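Local coordinates for putative cell adhesion protein (Bacteroides thetaiotaomicron, PDB 4DGU) that probably acts in cell adhesion as a fimbrillin-like building block of a bacterial pilus and can bind zinc ions, at residues R229-K232 with K233-G236; L26-S30 with N31-P35. All coordinates share one frame; numbering follows the deposited sequence.

Interaction 1 of 2, residues R229-K232 with K233-G236; sequences RLSK and KFGG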
loop_
_atom_site.group_PDB
_atom_site.type_symbol
_atom_site.label_atom_id
_atom_site.label_comp_id
_atom_site.label_asym_id
_atom_site.label_seq_id
_atom_site.Cartn_x
_atom_site.Cartn_y
_atom_site.Cartn_z
ATOM N N ARG A 229 1.815 16.583 7.610
ATOM C CA ARG A 229 1.237 17.409 6.535
ATOM C C ARG A 229 -0.068 18.085 6.978
ATOM O O ARG A 229 -1.125 17.460 7.038
ATOM C CB ARG A 229 1.025 16.586 5.255
ATOM C CG ARG A 229 1.176 17.426 3.976
ATOM C CD ARG A 229 1.663 16.600 2.793
ATOM N NE ARG A 229 0.888 15.363 2.604
ATOM C CZ ARG A 229 1.376 14.135 2.767
ATOM N NH1 ARG A 229 2.655 13.955 3.087
ATOM N NH2 ARG A 229 0.592 13.075 2.589
ATOM N N LEU A 230 0.044 19.371 7.323
ATOM C CA LEU A 230 -1.037 20.213 7.820
ATOM C C LEU A 230 -1.913 20.709 6.690
ATOM O O LEU A 230 -1.399 21.146 5.667
ATOM C CB LEU A 230 -0.480 21.428 8.619
ATOM C CG LEU A 230 0.674 21.176 9.590
ATOM C CD1 LEU A 230 1.245 22.483 10.106
ATOM C CD2 LEU A 230 0.257 20.276 10.705
ATOM N N SER A 231 -3.242 20.631 6.883
ATOM C CA SER A 231 -4.258 21.112 5.944
ATOM C C SER A 231 -5.635 21.071 6.572
ATOM O O SER A 231 -5.812 20.521 7.672
ATOM C CB SER A 231 -4.271 20.299 4.652
ATOM O OG SER A 231 -4.788 18.998 4.859
ATOM N N LYS A 232 -6.627 21.609 5.837
ATOM C CA LYS A 232 -8.019 21.578 6.271
ATOM C C LYS A 232 -8.798 20.527 5.442
ATOM O O LYS A 232 -9.998 20.359 5.658
ATOM C CB LYS A 232 -8.656 22.979 6.167
ATOM C CG LYS A 232 -7.948 24.069 6.984
ATOM C CD LYS A 232 -8.651 25.418 6.869
ATOM C CE LYS A 232 -8.020 26.474 7.740
ATOM N NZ LYS A 232 -8.842 27.717 7.779
ATOM N N LYS A 233 -8.079 19.775 4.556
ATOM C CA LYS A 233 -8.613 18.750 3.633
ATOM C C LYS A 233 -9.470 17.664 4.291
ATOM O O LYS A 233 -10.343 17.097 3.648
ATOM C CB LYS A 233 -7.461 18.025 2.920
ATOM C CG LYS A 233 -6.844 18.706 1.724
ATOM C CD LYS A 233 -5.688 17.822 1.219
ATOM C CE LYS A 233 -4.831 18.439 0.140
ATOM N NZ LYS A 233 -5.539 18.530 -1.158
ATOM N N PHE A 234 -9.166 17.313 5.532
ATOM C CA PHE A 234 -9.796 16.202 6.250
ATOM C C PHE A 234 -10.445 16.671 7.547
ATOM O O PHE A 234 -10.440 15.934 8.541
ATOM C CB PHE A 234 -8.735 15.095 6.538
ATOM C CG PHE A 234 -7.815 14.779 5.378
ATOM C CD1 PHE A 234 -8.245 13.971 4.328
ATOM C CD2 PHE A 234 -6.544 15.338 5.304
ATOM C CE1 PHE A 234 -7.424 13.733 3.230
ATOM C CE2 PHE A 234 -5.703 15.066 4.217
ATOM C CZ PHE A 234 -6.152 14.267 3.189
ATOM N N GLY A 235 -11.016 17.878 7.519
ATOM C CA GLY A 235 -11.695 18.459 8.673
ATOM C C GLY A 235 -12.858 17.626 9.195
ATOM O O GLY A 235 -13.003 17.454 10.409
ATOM N N GLY A 236 -13.665 17.085 8.286
ATOM C CA GLY A 236 -14.824 16.282 8.664
ATOM C C GLY A 236 -14.605 14.785 8.624
ATOM O O GLY A 236 -15.490 14.022 8.999
HETATM O O HOH W 1 -7.388 18.116 7.517
#
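Lys232 and Gly235 close a beta turn that bends the backbone without reversing it: Gly235 N donates to Lys232 O at 3.3 Å, and the dihedrals are near type I at Lys233, less so at Phe234. The bond is bent at its hydrogen, and its donor lies above the carbonyl plane of Lys232. Just before it, the hydroxyl of Ser231 reaches forward to the NH of Lys233. Its chi1 of 71° sets OG between its own backbone N and carbonyl carbon, and there OG accepts a weak hydrogen bond from Lys233 N at 3.4 Å. The same oxygen rests against the start of the Lys233 side chain, with Lys233 CB 3.4 Å from Ser231 OG and CG and CD a little farther on, and it meets the Phe234 ring obliquely. Lys233 CB in turn lies 3.6 Å above one face of that ring, offset toward its rim. A water closes the inside of the bend, donating a hydrogen bond to Ser231 O (2.9 Å from the water oxygen) and accepting one from Phe234 N (2.8 Å from it). Lys232 sends its extended side chain the other way. The end of Lys233 leads off to a second subunit, where NZ bonds to Gly197 O of that chain, while Phe234 packs on Phe234 of the same neighbour. The side chain of Ser231 also touches Glu137, known as a zinc-binding residue. An ST turn with a weak bond thus runs into a beta turn, the sequence that ends strand 225-230 and redirects the chain toward strand 237-242.

Interaction 2 of 2, residues L26-S30 with N31-P35; sequences LTRTS and NDLFP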
loop_
_atom_site.group_PDB
_atom_site.type_symbol
_atom_site.label_atom_id
_atom_site.label_comp_id
_atom_site.label_asym_id
_atom_site.label_seq_id
_atom_site.Cartn_x
_atom_site.Cartn_y
_atom_site.Cartn_z
ATOM N N LEU A 26 15.247 3.135 -6.196
ATOM C CA LEU A 26 13.956 3.814 -6.230
ATOM C C LEU A 26 13.480 4.226 -4.846
ATOM O O LEU A 26 12.452 4.886 -4.750
ATOM C CB LEU A 26 12.881 2.953 -6.940
ATOM C CG LEU A 26 12.754 3.220 -8.461
ATOM C CD1 LEU A 26 13.902 2.642 -9.217
ATOM C CD2 LEU A 26 11.463 2.621 -9.038
ATOM N N THR A 27 14.217 3.894 -3.777
ATOM C CA THR A 27 13.669 4.245 -2.462
ATOM C C THR A 27 14.298 5.494 -1.795
ATOM O O THR A 27 15.506 5.694 -1.758
ATOM C CB THR A 27 13.667 3.044 -1.486
ATOM O OG1 THR A 27 14.867 3.008 -0.751
ATOM C CG2 THR A 27 13.444 1.730 -2.170
ATOM N N ARG A 28 13.416 6.317 -1.273
ATOM C CA ARG A 28 13.737 7.485 -0.486
ATOM C C ARG A 28 14.217 7.022 0.906
ATOM O O ARG A 28 13.591 6.161 1.517
ATOM C CB ARG A 28 12.479 8.370 -0.370
ATOM C CG ARG A 28 12.538 9.513 0.653
ATOM C CD ARG A 28 13.417 10.650 0.195
ATOM N NE ARG A 28 12.726 11.488 -0.779
ATOM C CZ ARG A 28 13.254 11.902 -1.923
ATOM N NH1 ARG A 28 14.477 11.527 -2.270
ATOM N NH2 ARG A 28 12.550 12.668 -2.746
ATOM N N THR A 29 15.359 7.539 1.347
ATOM C CA THR A 29 15.926 7.359 2.680
ATOM C C THR A 29 16.008 8.739 3.259
ATOM O O THR A 29 16.027 9.716 2.484
ATOM C CB THR A 29 17.314 6.656 2.677
ATOM O OG1 THR A 29 18.266 7.463 1.989
ATOM C CG2 THR A 29 17.274 5.283 2.097
ATOM N N SER A 30 16.086 8.850 4.595
ATOM C CA SER A 30 16.223 10.149 5.259
ATOM C C SER A 30 17.550 10.835 4.866
ATOM O O SER A 30 17.671 12.055 5.004
ATOM C CB SER A 30 16.129 10.000 6.777
ATOM O OG SER A 30 17.295 9.378 7.293
ATOM N N ASN A 31 18.537 10.036 4.395
ATOM C CA ASN A 31 19.849 10.495 3.932
ATOM C C ASN A 31 19.696 11.456 2.756
ATOM O O ASN A 31 20.486 12.386 2.631
ATOM C CB ASN A 31 20.732 9.296 3.510
ATOM C CG ASN A 31 21.078 8.330 4.612
ATOM O OD1 ASN A 31 20.288 7.467 5.004
ATOM N ND2 ASN A 31 22.291 8.414 5.102
ATOM N N ASP A 32 18.677 11.232 1.890
ATOM C CA ASP A 32 18.394 12.052 0.720
ATOM C C ASP A 32 18.105 13.497 1.103
ATOM O O ASP A 32 18.556 14.419 0.411
ATOM C CB ASP A 32 17.188 11.481 -0.059
ATOM C CG ASP A 32 17.398 10.128 -0.693
ATOM O OD1 ASP A 32 18.563 9.766 -0.937
ATOM O OD2 ASP A 32 16.394 9.467 -1.018
ATOM N N LEU A 33 17.298 13.673 2.171
ATOM C CA LEU A 33 16.826 14.953 2.681
ATOM C C LEU A 33 17.832 15.534 3.614
ATOM O O LEU A 33 18.040 16.752 3.605
ATOM C CB LEU A 33 15.477 14.776 3.426
ATOM C CG LEU A 33 14.343 14.065 2.666
ATOM C CD1 LEU A 33 13.212 13.675 3.590
ATOM C CD2 LEU A 33 13.873 14.866 1.423
ATOM N N PHE A 34 18.411 14.656 4.472
ATOM C CA PHE A 34 19.378 14.980 5.501
ATOM C C PHE A 34 20.673 14.178 5.302
ATOM O O PHE A 34 20.875 13.156 5.971
ATOM C CB PHE A 34 18.769 14.718 6.871
ATOM C CG PHE A 34 17.509 15.504 7.118
ATOM C CD1 PHE A 34 17.562 16.870 7.368
ATOM C CD2 PHE A 34 16.265 14.873 7.126
ATOM C CE1 PHE A 34 16.390 17.592 7.619
ATOM C CE2 PHE A 34 15.094 15.596 7.377
ATOM C CZ PHE A 34 15.163 16.951 7.625
ATOM N N PRO A 35 21.560 14.608 4.375
ATOM C CA PRO A 35 22.825 13.851 4.145
ATOM C C PRO A 35 23.701 13.765 5.396
ATOM O O PRO A 35 23.784 14.734 6.127
ATOM C CB PRO A 35 23.522 14.655 3.029
ATOM C CG PRO A 35 22.444 15.461 2.394
ATOM C CD PRO A 35 21.463 15.781 3.481
#
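The Arg28 guanidinium has Leu33 CD2 over one face, 4.2 Å above its plane and offset toward the rim, and the carboxylate of Asp32 at its edge, turned almost square to it, with 86° between the planes. Arg28 NH1 reaches Asp32 OD2 at 3.1 Å in a salt bridge that lies near the guanidinium plane but comes down on the carboxylate from above. Thr29 N, at 3.2 Å from Asp32 OD2, arrives from the opposite face, so two donors clasp one oxygen. Bends at chi2 (73°) and chi3 (78°) curl Arg28 back across Asp32 and bring its CD within 3.4 Å of Asp32 OD2. Asp32 N also donates to Thr29 O at 3.1 Å, so Asp32 bonds back to Thr29 twice, through its side chain and through its own N. Ser30 O then takes Phe34 N at 2.8 Å, in its carbonyl plane, and Leu33 N weakly. Thr29 OG1 sits 3.4 Å from Asn31 CB. An alanine in place of Asp32 would probably leave Arg28 NH1 without its charged mate within the chain and Thr29 N without its acceptor. Beyond this chain, Arg28 NE bonds to Pro25 O of a fourth subunit, and Arg28 and Asp32 exchange salt bridges with Asp32 and Arg28 of that copy. The short, weakly bonded helical turn at about 30-33 follows the loop after strand 13-20 and leans on two strands: Ser30 and Phe34 meet Pro131 of strand 120-135, and Ser30 and Leu33 meet Thr225 of strand 225-230.

In the fold
From the N terminus, interaction 2 comes first: strand 13-20 ends, and a loop leads through residues 26-29 into a short helical turn ahead of helix 36-39. Interaction 1 follows some 190 residues later, near the C-terminal end of the chain. Each closes a bend within one continuous stretch, so the two lie in series and neither nest nor cross. Their centres are about 26 Å apart, without touching. Strand 225-230 links them: interaction 2 packs at its start, through Thr225, and interaction 1 forms where it ends, before strand 237-242. Strand 225-230 runs parallel to strand 120-135 in the large mixed sheet, and both contacts also meet the second subunit.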